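Long-range contacts in probable thiosulfate sulfurtransferase (Thermus thermophilus, PDB 2EG4), which probably acts as a sulfurtransferase that passes sulfur from thiosulfate to an acceptor such as cyanide, and binds a zinc ion: residues D11-P16 with L66-L71; A20-G25 with E104-E109; A46-L51 with V113-R118; L58-P63 with G85-Q90; H131-D136 with Q185-Y190. All coordinates share one frame; numbering follows the deposited sequence.

Contact 1 of 5, residues D11-P16 with L66-L71; sequences DTRPRP and LYDEGL. With SO4 (sulfate ion), chain F.
Asp-11 and Tyr-67 pair as a parallel beta bridge at the C-terminal ends of two neighbouring strands, 8-11 and 64-67, in the central sheet of the first rhodanese-like domain. The backbone joins there through Thr-12 N, which donates to Tyr-67 O over 3.0 Å. The tyrosine ring lies over the Asp-11 backbone: Asp-11 CA sits above one face, 4.0 Å from the Tyr-67 centroid, as a CH-pi contact. With CG between its backbone N and carbonyl carbon (chi1 69°), the Tyr-67 ring folds across to the neighbouring strand, and its OH reaches Asp-11 OD2 in a weak bond; Leu-23 N is the stronger partner of that hydroxyl. Thr-12 is short and branched, which suits a divided role: CG2 rests on Leu-66 CD2 while OG1 donates to Asp-68 OD2 over 2.8 Å, arriving from above the carboxylate plane. Arg-74 and Thr-72 bind the same oxygen, so this buried carboxylate is well satisfied.

In the second shell, Arg-13 positions Asp-11. Its guanidinium, bent back at chi3, grips the carboxylate side-on and in plane, NE to Asp-11 OD1 and NH2 to Asp-11 OD2, both on syn lone pairs; NH2 also reaches Gly-21 O. Asp-11 OD1 further accepts Arg-13 N, closing an Asx turn. Arg-13 CG meanwhile packs 3.2 Å from Asp-68 OD1. As helix 15-20 begins, Arg-15 and His-28 hold a sulfate, probably from the crystallisation liquor: Arg-15 NE lies 2.7 Å from sulfate O1 and Arg-15 NH2 2.9 Å from sulfate O4.

Contact 2 of 5, residues A20-G25 with E104-E109; sequences AGHLPG and EEPKPE
Two surface loops of the first rhodanese-fold half meet where His-22 and Gly-25, in the turn between helix 15-20 and strand 27-28, face Glu-104 and Pro-106 of the long connection that follows strand 89-92. The contact is small, and the imidazole of His-22 carries most of it. Its CG stands between the backbone N and the carbonyl carbon (chi1 47°), which swings the ring toward the opposite loop. There Glu-104 O comes to the ring edge, near its plane, 2.9 Å from His-22 CE1 and 3.0 Å from His-22 NE2. The same NE2 has a weak hydrogen bond to Lys-103 O. At the other side of the imidazole, ND1 donates to Leu-23 O over 3.2 Å in the ring plane, though from above the carbonyl plane, and this fixes the ring's rotation. A flat side chain with a nitrogen on each side suits a place where it must serve its own loop and meet the next.

Pro-106 adds the apolar share: its CD lies 4.1 Å from His-22 CE1, and its CG is 3.9 Å from Gly-25 O. The rigid proline ring presents these carbons without a flexible chain. Glycine suits position 25, whose positive phi (82°) a side chain would oppose. Around the contact, Tyr-18 of helix 15-20 stacks on His-22 and touches Pro-106, Arg-15 of that helix pairs with Glu-105, and Asp-11 of strand 8-11 packs against the histidine.

Contact 3 of 5, residues A46-L51 with V113-R118; sequences ALEGGL and VVAKLR
Leu-117 and Ala-115 press their side chains onto one face of helix 41-57 in the first rhodanese-like domain, where Leu-51 and the aliphatic start of Glu-48 receive them. At the apolar centre Leu-51 CB meets Ala-115 CB at 3.8 Å, and Leu-51 CD1 touches Leu-117 CD2 at 4.1 Å, the two leucines crossing at about a right angle. A methyl group suits position 115, because the backbones come near: Ala-115 CB lies 3.5 Å from Glu-48 O on the helix itself. Leu-117, larger, spreads along the next turn back, its CG 3.6 Å from Glu-48 CB and its CD2 at the fringe of Leu-47.

Glu-48 leads from this centre to the polar edge. CG is anti to the backbone N (chi1 -176°) and the chain stays extended, which carries the carboxylate past Ala-115 to the backbone of Leu-117; on the way Glu-48 CG passes 3.6 Å from Ala-115 O. At its end OE1 accepts Leu-117 N over 2.8 Å in a nearly straight bond (177°), using the lone pair directed away from OE2. A glutamate thus supplies both hydrocarbon for the leucine and, in OE1, an acceptor for the Leu-117 amide. OE2 pairs with Lys-45, one turn earlier.

Segment 113-118 belongs to the long connection from strand 89-92 to helix 125-129 of the second domain, packed here on the first. Ala-115 N also bonds to Thr-52 OG1 of helix 41-57, Leu-117 touches Leu-84 of helix 73-84, and Phe-81 of that helix packs on Leu-47 and Leu-51.

Contact 4 of 5, residues L58-P63 with G85-Q90; sequences LGLRSP and GGLEVQ
Ser-62 and Glu-88 meet at the N-terminal edge of a beta-alpha-beta crossover in the first rhodanese-like domain, where its two parallel strands are entered: loop 58-63 leads into strand 64-67, helix 73-84 follows, and 85-90 leads from that helix into the neighbouring strand 89-92. From its backbone, Ser-62 sends CB toward the opposite loop, 3.8 Å from Glu-88 CB. With OG anti to the carbonyl carbon (chi1 -63°), the hydroxyl then points at the turn behind the helix and accepts Glu-88 N over 2.8 Å, a fairly straight bond at 168°. Around the same oxygen lie Leu-87 CA at 3.4 Å and a water, which donates onward to Gly-86 O and so ties the serine to the Schellman motif ending helix 73-84. Glycine fits position 86, since the positive phi there would jam a side chain against the preceding carbonyl. Were Ser-62 replaced by an alanine, the Glu-88 amide would be likely to lose its acceptor and the water one of its anchors.

Beneath this polar link is an apolar one. Leu-87 branches so that CD2 comes 3.6 Å from Ser-62 N, while CD1 touches Leu-60 CB at 4.2 Å, the two leucines crossing at about a right angle. Both are buried, with Leu-82 of helix 73-84 and Phe-55 of helix 41-57 closing round them. Beyond CG, Glu-88 turns away toward a long, weak pairing with Arg-118. A cis peptide bond precedes Pro-63, whose CA approaches Glu-88 O at 3.5 Å as a CA-H...O contact.

Contact 5 of 5, residues H131-D136 with Q185-Y190; sequences HPLLLD and QEVGVY
This is a parallel pairing of two neighbouring strands, 134-136 and 186-190, inside the sheet of the second rhodanese-like domain, with Leu-134, Leu-135 and Asp-136 opposite Gly-188, Val-189 and Tyr-190. Gly-188 N donates to Leu-133 O, Leu-135 N to Gly-188 O (2.8 Å), and Tyr-190 N to Leu-135 O. On the face of Leu-135 and Val-189 the apolar packing is close: Leu-135 CD1 is 3.5 Å from Val-187 CG1.

On the other face His-131 comes from just before the strand. ND1 accepts Leu-133 N over 2.9 Å, almost exactly in the ring plane, a bond that helps hold the imidazole with one face to Gly-188 CA, 4.1 Å from the centroid, in a CH-pi contact. A water lies 3.0 Å from His-131 NE2 and near Glu-186 OE1. Glycine fits position 188 because a CB there would clash with Leu-134 CD2 and crowd the imidazole. Replacing His-131 with an alanine would probably uncover Gly-188 CA and leave the Leu-133 amide without the ring nitrogen as its acceptor.

Toward the C-terminal ends the side chain of Tyr-190, about 11 Å from the bound zinc ion, folds over the neighbouring strand, CG between its backbone N and carbonyl carbon (chi1 79°). Its OH bonds to Ile-158 and Ser-161 and lies 2.8 Å from Asp-136 OD2, which pairs with Arg-138. Asp-136 CA sits 4.1 Å from the Tyr-190 ring centroid, over one face.

In the fold
Contacts 1 to 4 build the first rhodanese-like half and contact 5 the second, whose sheet repeats the same parallel strand order. Contacts 1 and 4, with centres about 17 Å apart, share neighbouring strands 64-67 and 89-92: contact 1 lies at C-terminal ends, contact 4 at the starts. Along the chain, contact 4 is nested within the loops closed by contacts 2 and 3, whose second segments belong to the connection leading to the second half. Contacts 1 and 2 touch through Arg-15 and Glu-105, contacts 3 and 4 through Lys-116 and Gly-85, so that connection is fastened along the first half. Contact 5 comes last, about 27 Å from contact 1 between centres, across the chain's centre, in the zinc-binding half.

Contact 1 of 5, residues D11-P16 with L66-L71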
# COMPACT_ATOMS: atom_id res chain seq x y z
N ASP A 11 12.24 -6.29 4.69
CA ASP A 11 12.65 -6.56 3.31
C ASP A 11 11.43 -7.10 2.57
O ASP A 11 10.96 -8.20 2.90
CB ASP A 11 13.75 -7.63 3.39
CG ASP A 11 14.45 -7.88 2.07
OD1 ASP A 11 13.83 -7.76 0.99
OD2 ASP A 11 15.66 -8.24 2.13
N THR A 12 10.92 -6.38 1.57
CA THR A 12 9.71 -6.84 0.86
C THR A 12 9.98 -7.59 -0.44
O THR A 12 9.06 -7.86 -1.22
CB THR A 12 8.75 -5.65 0.60
OG1 THR A 12 9.30 -4.77 -0.39
CG2 THR A 12 8.61 -4.83 1.87
N ARG A 13 11.23 -7.95 -0.68
CA ARG A 13 11.58 -8.69 -1.89
C ARG A 13 11.13 -10.14 -1.79
O ARG A 13 10.79 -10.62 -0.71
CB ARG A 13 13.11 -8.66 -2.08
CG ARG A 13 13.67 -7.25 -2.26
CD ARG A 13 15.20 -7.31 -2.38
NE ARG A 13 15.79 -7.83 -1.13
CZ ARG A 13 17.01 -8.36 -1.04
NH1 ARG A 13 17.78 -8.46 -2.12
NH2 ARG A 13 17.46 -8.81 0.12
N PRO A 14 11.11 -10.85 -2.93
CA PRO A 14 10.71 -12.25 -2.90
C PRO A 14 11.69 -13.02 -1.99
O PRO A 14 12.87 -12.64 -1.84
CB PRO A 14 10.83 -12.67 -4.37
CG PRO A 14 10.48 -11.41 -5.10
CD PRO A 14 11.25 -10.35 -4.31
N ARG A 15 11.21 -14.09 -1.38
CA ARG A 15 12.05 -14.85 -0.46
C ARG A 15 13.41 -15.28 -1.01
O ARG A 15 14.40 -15.22 -0.29
CB ARG A 15 11.28 -16.07 0.09
CG ARG A 15 12.08 -16.93 1.06
CD ARG A 15 11.16 -17.73 2.00
NE ARG A 15 10.81 -16.97 3.21
CZ ARG A 15 11.64 -16.73 4.22
NH1 ARG A 15 12.88 -17.20 4.19
NH2 ARG A 15 11.24 -16.02 5.27
N PRO A 16 13.49 -15.71 -2.28
CA PRO A 16 14.79 -16.12 -2.82
C PRO A 16 15.84 -15.01 -2.68
O PRO A 16 16.97 -15.25 -2.27
CB PRO A 16 14.48 -16.41 -4.29
CG PRO A 16 13.09 -16.94 -4.23
CD PRO A 16 12.41 -15.98 -3.25
N LEU A 66 11.13 -0.02 5.43
CA LEU A 66 10.91 -1.11 4.48
C LEU A 66 11.74 -0.87 3.22
O LEU A 66 11.80 0.25 2.71
CB LEU A 66 9.43 -1.21 4.09
CG LEU A 66 8.43 -1.49 5.23
CD1 LEU A 66 7.87 -0.16 5.76
CD2 LEU A 66 7.29 -2.38 4.71
N TYR A 67 12.36 -1.92 2.70
CA TYR A 67 13.17 -1.73 1.50
C TYR A 67 12.90 -2.80 0.43
O TYR A 67 12.49 -3.91 0.73
CB TYR A 67 14.67 -1.69 1.86
CG TYR A 67 15.26 -3.00 2.34
CD1 TYR A 67 15.77 -3.95 1.43
CD2 TYR A 67 15.32 -3.31 3.70
CE1 TYR A 67 16.33 -5.16 1.88
CE2 TYR A 67 15.88 -4.51 4.17
CZ TYR A 67 16.38 -5.43 3.25
OH TYR A 67 16.93 -6.61 3.70
N ASP A 68 13.14 -2.42 -0.82
CA ASP A 68 12.94 -3.29 -1.97
C ASP A 68 13.78 -2.66 -3.08
O ASP A 68 14.36 -1.57 -2.91
CB ASP A 68 11.45 -3.34 -2.35
CG ASP A 68 11.08 -4.57 -3.17
OD1 ASP A 68 11.95 -5.14 -3.88
OD2 ASP A 68 9.89 -4.96 -3.11
N GLU A 69 13.90 -3.35 -4.20
CA GLU A 69 14.69 -2.86 -5.31
C GLU A 69 13.77 -1.97 -6.15
O GLU A 69 13.05 -2.44 -7.04
CB GLU A 69 15.22 -4.04 -6.12
CG GLU A 69 16.18 -3.64 -7.25
CD GLU A 69 17.25 -2.69 -6.75
OE1 GLU A 69 17.90 -3.02 -5.73
OE2 GLU A 69 17.45 -1.61 -7.36
N GLY A 70 13.80 -0.68 -5.83
CA GLY A 70 12.94 0.27 -6.51
C GLY A 70 11.62 0.44 -5.78
O GLY A 70 11.32 -0.27 -4.81
N LEU A 71 10.82 1.39 -6.26
CA LEU A 71 9.52 1.67 -5.65
C LEU A 71 8.48 0.71 -6.20
O LEU A 71 7.67 1.07 -7.05
CB LEU A 71 9.12 3.11 -5.97
CG LEU A 71 7.90 3.66 -5.22
CD1 LEU A 71 8.16 3.86 -3.74
CD2 LEU A 71 7.53 5.01 -5.87
S SO4 F . 7.68 -15.73 4.39
O1 SO4 F . 8.20 -16.20 3.06
O2 SO4 F . 6.37 -15.02 4.19
O3 SO4 F . 7.48 -16.91 5.29
O4 SO4 F . 8.67 -14.78 5.01

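Contact 2 of 5, residues A20-G25 with E104-E109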
# COMPACT_ATOMS: atom_id res chain seq x y z
N ALA A 20 19.22 -14.84 -0.34
CA ALA A 20 20.53 -14.65 -0.97
C ALA A 20 21.36 -13.61 -0.22
O ALA A 20 22.59 -13.54 -0.37
CB ALA A 20 20.34 -14.24 -2.44
N GLY A 21 20.68 -12.80 0.59
CA GLY A 21 21.35 -11.77 1.36
C GLY A 21 20.41 -10.60 1.66
O GLY A 21 19.84 -10.01 0.74
N HIS A 22 20.26 -10.29 2.94
CA HIS A 22 19.41 -9.19 3.38
C HIS A 22 20.15 -8.34 4.41
O HIS A 22 21.24 -8.70 4.89
CB HIS A 22 18.10 -9.73 3.99
CG HIS A 22 18.30 -10.85 4.97
ND1 HIS A 22 18.57 -10.65 6.31
CD2 HIS A 22 18.23 -12.20 4.81
CE1 HIS A 22 18.65 -11.81 6.93
NE2 HIS A 22 18.45 -12.77 6.04
N LEU A 23 19.60 -7.18 4.75
CA LEU A 23 20.29 -6.36 5.74
C LEU A 23 20.28 -7.08 7.09
O LEU A 23 19.33 -7.77 7.45
CB LEU A 23 19.67 -4.97 5.84
CG LEU A 23 20.22 -3.95 4.83
CD1 LEU A 23 19.96 -4.40 3.39
CD2 LEU A 23 19.55 -2.60 5.07
N PRO A 24 21.37 -6.93 7.86
CA PRO A 24 21.39 -7.61 9.17
C PRO A 24 20.16 -7.29 10.01
O PRO A 24 19.81 -6.13 10.20
CB PRO A 24 22.67 -7.07 9.81
CG PRO A 24 23.58 -6.88 8.61
CD PRO A 24 22.64 -6.26 7.57
N GLY A 25 19.51 -8.33 10.51
CA GLY A 25 18.34 -8.13 11.35
C GLY A 25 17.04 -7.86 10.62
O GLY A 25 15.99 -7.75 11.24
N GLU A 104 21.27 -15.59 7.31
CA GLU A 104 20.46 -16.15 8.39
C GLU A 104 19.22 -15.29 8.63
O GLU A 104 19.30 -14.07 8.65
CB GLU A 104 21.28 -16.25 9.68
CG GLU A 104 21.59 -14.88 10.30
CD GLU A 104 22.22 -14.98 11.68
OE1 GLU A 104 21.73 -15.77 12.51
OE2 GLU A 104 23.21 -14.24 11.94
N GLU A 105 18.09 -15.94 8.85
CA GLU A 105 16.85 -15.22 9.10
C GLU A 105 16.67 -15.02 10.59
O GLU A 105 16.72 -15.98 11.37
CB GLU A 105 15.67 -16.01 8.52
CG GLU A 105 14.35 -15.29 8.61
CD GLU A 105 13.29 -15.93 7.74
OE1 GLU A 105 12.16 -15.41 7.69
OE2 GLU A 105 13.60 -16.96 7.11
N PRO A 106 16.47 -13.77 11.03
CA PRO A 106 16.29 -13.52 12.46
C PRO A 106 15.05 -14.19 13.04
O PRO A 106 14.08 -14.45 12.32
CB PRO A 106 16.23 -12.00 12.54
CG PRO A 106 15.63 -11.61 11.22
CD PRO A 106 16.32 -12.53 10.24
N LYS A 107 15.11 -14.47 14.34
CA LYS A 107 14.01 -15.09 15.07
C LYS A 107 13.71 -14.13 16.20
O LYS A 107 14.14 -14.34 17.34
CB LYS A 107 14.42 -16.44 15.66
CG LYS A 107 14.77 -17.52 14.66
CD LYS A 107 14.84 -18.88 15.37
CE LYS A 107 15.34 -20.00 14.46
NZ LYS A 107 16.80 -19.90 14.19
N PRO A 108 12.98 -13.05 15.91
CA PRO A 108 12.64 -12.06 16.93
C PRO A 108 11.78 -12.63 18.04
O PRO A 108 11.05 -13.60 17.84
CB PRO A 108 11.88 -10.99 16.14
CG PRO A 108 12.33 -11.18 14.73
CD PRO A 108 12.41 -12.67 14.61
N GLU A 109 11.89 -12.04 19.22
CA GLU A 109 11.06 -12.45 20.34
C GLU A 109 9.82 -11.58 20.16
O GLU A 109 9.94 -10.38 19.89
CB GLU A 109 11.73 -12.15 21.67
CG GLU A 109 12.74 -13.20 22.12
CD GLU A 109 13.39 -12.86 23.45
OE1 GLU A 109 12.66 -12.53 24.41
OE2 GLU A 109 14.64 -12.92 23.55

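Contact 3 of 5, residues A46-L51 with V113-R118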
# COMPACT_ATOMS: atom_id res chain seq x y z
N ALA A 46 -10.97 -6.79 12.57
CA ALA A 46 -10.27 -8.04 12.23
C ALA A 46 -8.91 -7.68 11.60
O ALA A 46 -7.88 -8.28 11.91
CB ALA A 46 -11.11 -8.85 11.25
N LEU A 47 -8.91 -6.67 10.74
CA LEU A 47 -7.65 -6.25 10.11
C LEU A 47 -6.68 -5.72 11.15
O LEU A 47 -5.50 -6.06 11.15
CB LEU A 47 -7.93 -5.18 9.06
CG LEU A 47 -6.69 -4.52 8.43
CD1 LEU A 47 -5.75 -5.58 7.81
CD2 LEU A 47 -7.18 -3.59 7.36
N GLU A 48 -7.18 -4.89 12.05
CA GLU A 48 -6.33 -4.35 13.11
C GLU A 48 -5.77 -5.48 13.96
O GLU A 48 -4.59 -5.45 14.31
CB GLU A 48 -7.14 -3.37 13.96
CG GLU A 48 -6.36 -2.66 15.06
CD GLU A 48 -7.25 -1.74 15.86
OE1 GLU A 48 -7.28 -0.52 15.58
OE2 GLU A 48 -7.95 -2.24 16.78
N GLY A 49 -6.59 -6.49 14.29
CA GLY A 49 -6.12 -7.61 15.10
C GLY A 49 -5.07 -8.42 14.37
O GLY A 49 -4.08 -8.87 14.97
N GLY A 50 -5.27 -8.60 13.07
CA GLY A 50 -4.33 -9.35 12.25
C GLY A 50 -2.99 -8.62 12.19
O GLY A 50 -1.92 -9.24 12.21
N LEU A 51 -3.05 -7.29 12.12
CA LEU A 51 -1.81 -6.50 12.10
C LEU A 51 -1.12 -6.62 13.46
O LEU A 51 0.09 -6.73 13.53
CB LEU A 51 -2.10 -5.05 11.76
CG LEU A 51 -2.51 -4.83 10.29
CD1 LEU A 51 -3.10 -3.44 10.08
CD2 LEU A 51 -1.28 -5.00 9.40
N VAL A 113 3.71 -4.93 21.00
CA VAL A 113 3.09 -3.81 20.33
C VAL A 113 1.67 -4.19 19.92
O VAL A 113 1.38 -5.36 19.65
CB VAL A 113 3.88 -3.43 19.06
CG1 VAL A 113 3.83 -4.58 18.07
CG2 VAL A 113 3.32 -2.16 18.43
N VAL A 114 0.79 -3.21 19.88
CA VAL A 114 -0.59 -3.47 19.49
C VAL A 114 -0.93 -2.49 18.39
O VAL A 114 -0.72 -1.29 18.52
CB VAL A 114 -1.55 -3.27 20.67
CG1 VAL A 114 -2.99 -3.46 20.20
CG2 VAL A 114 -1.22 -4.26 21.77
N ALA A 115 -1.47 -3.00 17.29
CA ALA A 115 -1.83 -2.15 16.17
C ALA A 115 -3.01 -1.26 16.54
O ALA A 115 -3.85 -1.63 17.35
CB ALA A 115 -2.19 -3.00 14.95
N LYS A 116 -3.05 -0.07 15.94
CA LYS A 116 -4.12 0.89 16.13
C LYS A 116 -4.39 1.43 14.73
O LYS A 116 -3.56 2.16 14.17
CB LYS A 116 -3.68 2.03 17.05
CG LYS A 116 -4.77 3.05 17.34
CD LYS A 116 -5.89 2.41 18.14
CE LYS A 116 -6.93 3.43 18.55
NZ LYS A 116 -7.91 2.86 19.51
N LEU A 117 -5.53 1.08 14.14
CA LEU A 117 -5.83 1.52 12.78
C LEU A 117 -5.81 3.00 12.51
O LEU A 117 -6.44 3.79 13.20
CB LEU A 117 -7.18 1.00 12.30
CG LEU A 117 -7.37 -0.45 11.86
CD1 LEU A 117 -8.67 -0.52 11.06
CD2 LEU A 117 -6.20 -0.92 11.01
N ARG A 118 -5.10 3.36 11.45
CA ARG A 118 -5.03 4.75 11.04
C ARG A 118 -6.13 4.89 9.98
O ARG A 118 -5.84 4.88 8.79
CB ARG A 118 -3.65 5.03 10.44
CG ARG A 118 -3.12 6.40 10.77
CD ARG A 118 -1.70 6.60 10.26
NE ARG A 118 -0.73 5.72 10.92
CZ ARG A 118 0.50 6.10 11.23
NH1 ARG A 118 0.92 7.32 10.94
NH2 ARG A 118 1.33 5.25 11.83

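Contact 4 of 5, residues L58-P63 with G85-Q90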
# COMPACT_ATOMS: atom_id res chain seq x y z
N LEU A 58 6.65 -10.61 14.26
CA LEU A 58 7.88 -10.13 13.60
C LEU A 58 8.72 -9.21 14.48
O LEU A 58 9.80 -8.75 14.07
CB LEU A 58 7.54 -9.39 12.30
CG LEU A 58 7.01 -10.26 11.16
CD1 LEU A 58 6.88 -9.41 9.90
CD2 LEU A 58 7.94 -11.42 10.91
N GLY A 59 8.24 -8.95 15.68
CA GLY A 59 8.97 -8.07 16.58
C GLY A 59 9.08 -6.67 16.03
O GLY A 59 10.13 -6.02 16.13
N LEU A 60 7.99 -6.19 15.42
CA LEU A 60 7.94 -4.87 14.84
C LEU A 60 7.60 -3.81 15.87
O LEU A 60 6.90 -4.08 16.86
CB LEU A 60 6.91 -4.81 13.71
CG LEU A 60 7.06 -5.76 12.54
CD1 LEU A 60 6.02 -5.42 11.47
CD2 LEU A 60 8.47 -5.62 11.97
N ARG A 61 8.11 -2.61 15.63
CA ARG A 61 7.91 -1.45 16.49
C ARG A 61 8.43 -0.25 15.71
O ARG A 61 9.33 -0.40 14.88
CB ARG A 61 8.71 -1.61 17.78
CG ARG A 61 10.17 -1.91 17.52
CD ARG A 61 11.02 -1.75 18.77
NE ARG A 61 12.44 -1.95 18.48
CZ ARG A 61 13.14 -1.21 17.62
NH1 ARG A 61 12.55 -0.21 16.97
NH2 ARG A 61 14.42 -1.48 17.41
N SER A 62 7.87 0.93 15.96
CA SER A 62 8.32 2.12 15.26
C SER A 62 9.74 2.49 15.68
O SER A 62 10.10 2.37 16.85
CB SER A 62 7.41 3.31 15.55
OG SER A 62 6.10 3.08 15.08
N PRO A 63 10.55 2.98 14.73
CA PRO A 63 10.20 3.19 13.32
C PRO A 63 10.56 1.95 12.52
O PRO A 63 11.44 1.18 12.90
CB PRO A 63 11.08 4.37 12.94
CG PRO A 63 12.36 4.03 13.66
CD PRO A 63 11.87 3.57 15.03
N GLY A 85 -1.49 0.17 10.42
CA GLY A 85 -1.57 -0.41 11.75
C GLY A 85 -1.00 0.53 12.80
O GLY A 85 -0.89 0.15 13.97
N GLY A 86 -0.60 1.73 12.37
CA GLY A 86 -0.08 2.72 13.31
C GLY A 86 1.42 2.82 13.49
O GLY A 86 1.90 3.58 14.35
N LEU A 87 2.19 2.05 12.74
CA LEU A 87 3.65 2.14 12.85
C LEU A 87 4.17 3.31 12.04
O LEU A 87 3.57 3.68 11.03
CB LEU A 87 4.30 0.87 12.33
CG LEU A 87 4.10 -0.40 13.14
CD1 LEU A 87 4.65 -1.59 12.36
CD2 LEU A 87 4.79 -0.26 14.48
N GLU A 88 5.29 3.89 12.48
CA GLU A 88 5.92 4.97 11.74
C GLU A 88 6.76 4.24 10.69
O GLU A 88 7.61 3.43 11.04
CB GLU A 88 6.81 5.79 12.68
CG GLU A 88 6.01 6.56 13.73
CD GLU A 88 4.90 7.41 13.11
OE1 GLU A 88 5.21 8.22 12.20
OE2 GLU A 88 3.72 7.26 13.52
N VAL A 89 6.49 4.49 9.42
CA VAL A 89 7.21 3.78 8.36
C VAL A 89 7.93 4.67 7.38
O VAL A 89 7.56 5.83 7.16
CB VAL A 89 6.23 2.87 7.54
CG1 VAL A 89 5.59 1.86 8.46
CG2 VAL A 89 5.16 3.71 6.86
N GLN A 90 8.99 4.12 6.79
CA GLN A 90 9.76 4.83 5.79
C GLN A 90 10.12 3.84 4.69
O GLN A 90 10.39 2.68 4.99
CB GLN A 90 11.04 5.39 6.42
CG GLN A 90 11.90 6.21 5.48
CD GLN A 90 13.05 6.87 6.23
OE1 GLN A 90 12.87 7.36 7.35
NE2 GLN A 90 14.22 6.89 5.61
O HOH W 1 4.02 3.81 16.31

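Contact 5 of 5, residues H131-D136 with Q185-Y190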
# COMPACT_ATOMS: atom_id res chain seq x y z
N HIS A 131 -16.55 9.74 -2.39
CA HIS A 131 -15.40 10.62 -2.56
C HIS A 131 -15.54 11.48 -3.81
O HIS A 131 -15.88 10.99 -4.88
CB HIS A 131 -14.11 9.79 -2.62
CG HIS A 131 -12.89 10.57 -2.28
ND1 HIS A 131 -12.43 11.62 -3.05
CD2 HIS A 131 -12.02 10.46 -1.24
CE1 HIS A 131 -11.33 12.12 -2.50
NE2 HIS A 131 -11.06 11.43 -1.41
N PRO A 132 -15.27 12.78 -3.69
CA PRO A 132 -15.37 13.70 -4.83
C PRO A 132 -14.28 13.57 -5.87
O PRO A 132 -14.46 14.00 -7.02
CB PRO A 132 -15.36 15.07 -4.17
CG PRO A 132 -14.47 14.86 -2.99
CD PRO A 132 -14.93 13.51 -2.46
N LEU A 133 -13.15 12.99 -5.49
CA LEU A 133 -12.05 12.85 -6.44
C LEU A 133 -11.29 11.55 -6.24
O LEU A 133 -10.36 11.46 -5.44
CB LEU A 133 -11.09 14.03 -6.33
CG LEU A 133 -9.86 13.99 -7.25
CD1 LEU A 133 -10.23 13.54 -8.65
CD2 LEU A 133 -9.23 15.38 -7.26
N LEU A 134 -11.71 10.55 -7.01
CA LEU A 134 -11.13 9.23 -6.96
C LEU A 134 -10.29 9.03 -8.20
O LEU A 134 -10.81 9.13 -9.31
CB LEU A 134 -12.21 8.16 -7.00
CG LEU A 134 -12.69 7.48 -5.74
CD1 LEU A 134 -13.62 6.35 -6.15
CD2 LEU A 134 -11.49 6.93 -4.95
N LEU A 135 -9.02 8.73 -7.99
CA LEU A 135 -8.13 8.45 -9.11
C LEU A 135 -7.93 6.94 -9.23
O LEU A 135 -7.53 6.28 -8.26
CB LEU A 135 -6.77 9.11 -8.90
CG LEU A 135 -6.85 10.63 -8.75
CD1 LEU A 135 -5.45 11.18 -8.60
CD2 LEU A 135 -7.55 11.21 -9.98
N ASP A 136 -8.23 6.42 -10.41
CA ASP A 136 -8.05 5.01 -10.75
C ASP A 136 -6.63 4.97 -11.33
O ASP A 136 -6.37 5.53 -12.41
CB ASP A 136 -9.06 4.63 -11.81
CG ASP A 136 -9.02 3.18 -12.18
OD1 ASP A 136 -7.94 2.54 -12.07
OD2 ASP A 136 -10.08 2.66 -12.58
N GLN A 185 -5.06 18.93 -0.75
CA GLN A 185 -6.23 18.40 -1.44
C GLN A 185 -6.51 16.93 -1.12
O GLN A 185 -5.60 16.11 -1.10
CB GLN A 185 -6.07 18.55 -2.95
CG GLN A 185 -7.29 18.11 -3.74
CD GLN A 185 -7.30 18.64 -5.16
OE1 GLN A 185 -6.38 19.36 -5.56
NE2 GLN A 185 -8.33 18.30 -5.92
N GLU A 186 -7.79 16.63 -0.89
CA GLU A 186 -8.23 15.26 -0.60
C GLU A 186 -8.32 14.49 -1.90
O GLU A 186 -9.08 14.86 -2.80
CB GLU A 186 -9.60 15.27 0.07
CG GLU A 186 -9.63 15.81 1.48
CD GLU A 186 -8.98 14.87 2.48
OE1 GLU A 186 -9.08 13.64 2.29
OE2 GLU A 186 -8.38 15.37 3.45
N VAL A 187 -7.58 13.40 -1.99
CA VAL A 187 -7.60 12.59 -3.20
C VAL A 187 -7.67 11.13 -2.79
O VAL A 187 -6.97 10.72 -1.87
CB VAL A 187 -6.31 12.79 -4.01
CG1 VAL A 187 -6.39 12.03 -5.34
CG2 VAL A 187 -6.07 14.27 -4.24
N GLY A 188 -8.54 10.38 -3.44
CA GLY A 188 -8.65 8.97 -3.14
C GLY A 188 -7.99 8.25 -4.30
O GLY A 188 -7.97 8.76 -5.43
N VAL A 189 -7.38 7.10 -4.03
CA VAL A 189 -6.75 6.34 -5.08
C VAL A 189 -7.14 4.88 -4.96
O VAL A 189 -7.32 4.39 -3.85
CB VAL A 189 -5.20 6.44 -5.02
CG1 VAL A 189 -4.73 7.82 -5.49
CG2 VAL A 189 -4.70 6.19 -3.63
N TYR A 190 -7.30 4.21 -6.09
CA TYR A 190 -7.65 2.79 -6.05
C TYR A 190 -7.17 2.06 -7.29
O TYR A 190 -6.72 2.68 -8.26
CB TYR A 190 -9.18 2.63 -5.92
CG TYR A 190 -9.94 2.80 -7.22
CD1 TYR A 190 -10.16 1.72 -8.06
CD2 TYR A 190 -10.45 4.04 -7.60
CE1 TYR A 190 -10.88 1.84 -9.24
CE2 TYR A 190 -11.18 4.19 -8.79
CZ TYR A 190 -11.40 3.09 -9.60
OH TYR A 190 -12.12 3.17 -10.77
O HOH W 2 -8.73 11.67 0.42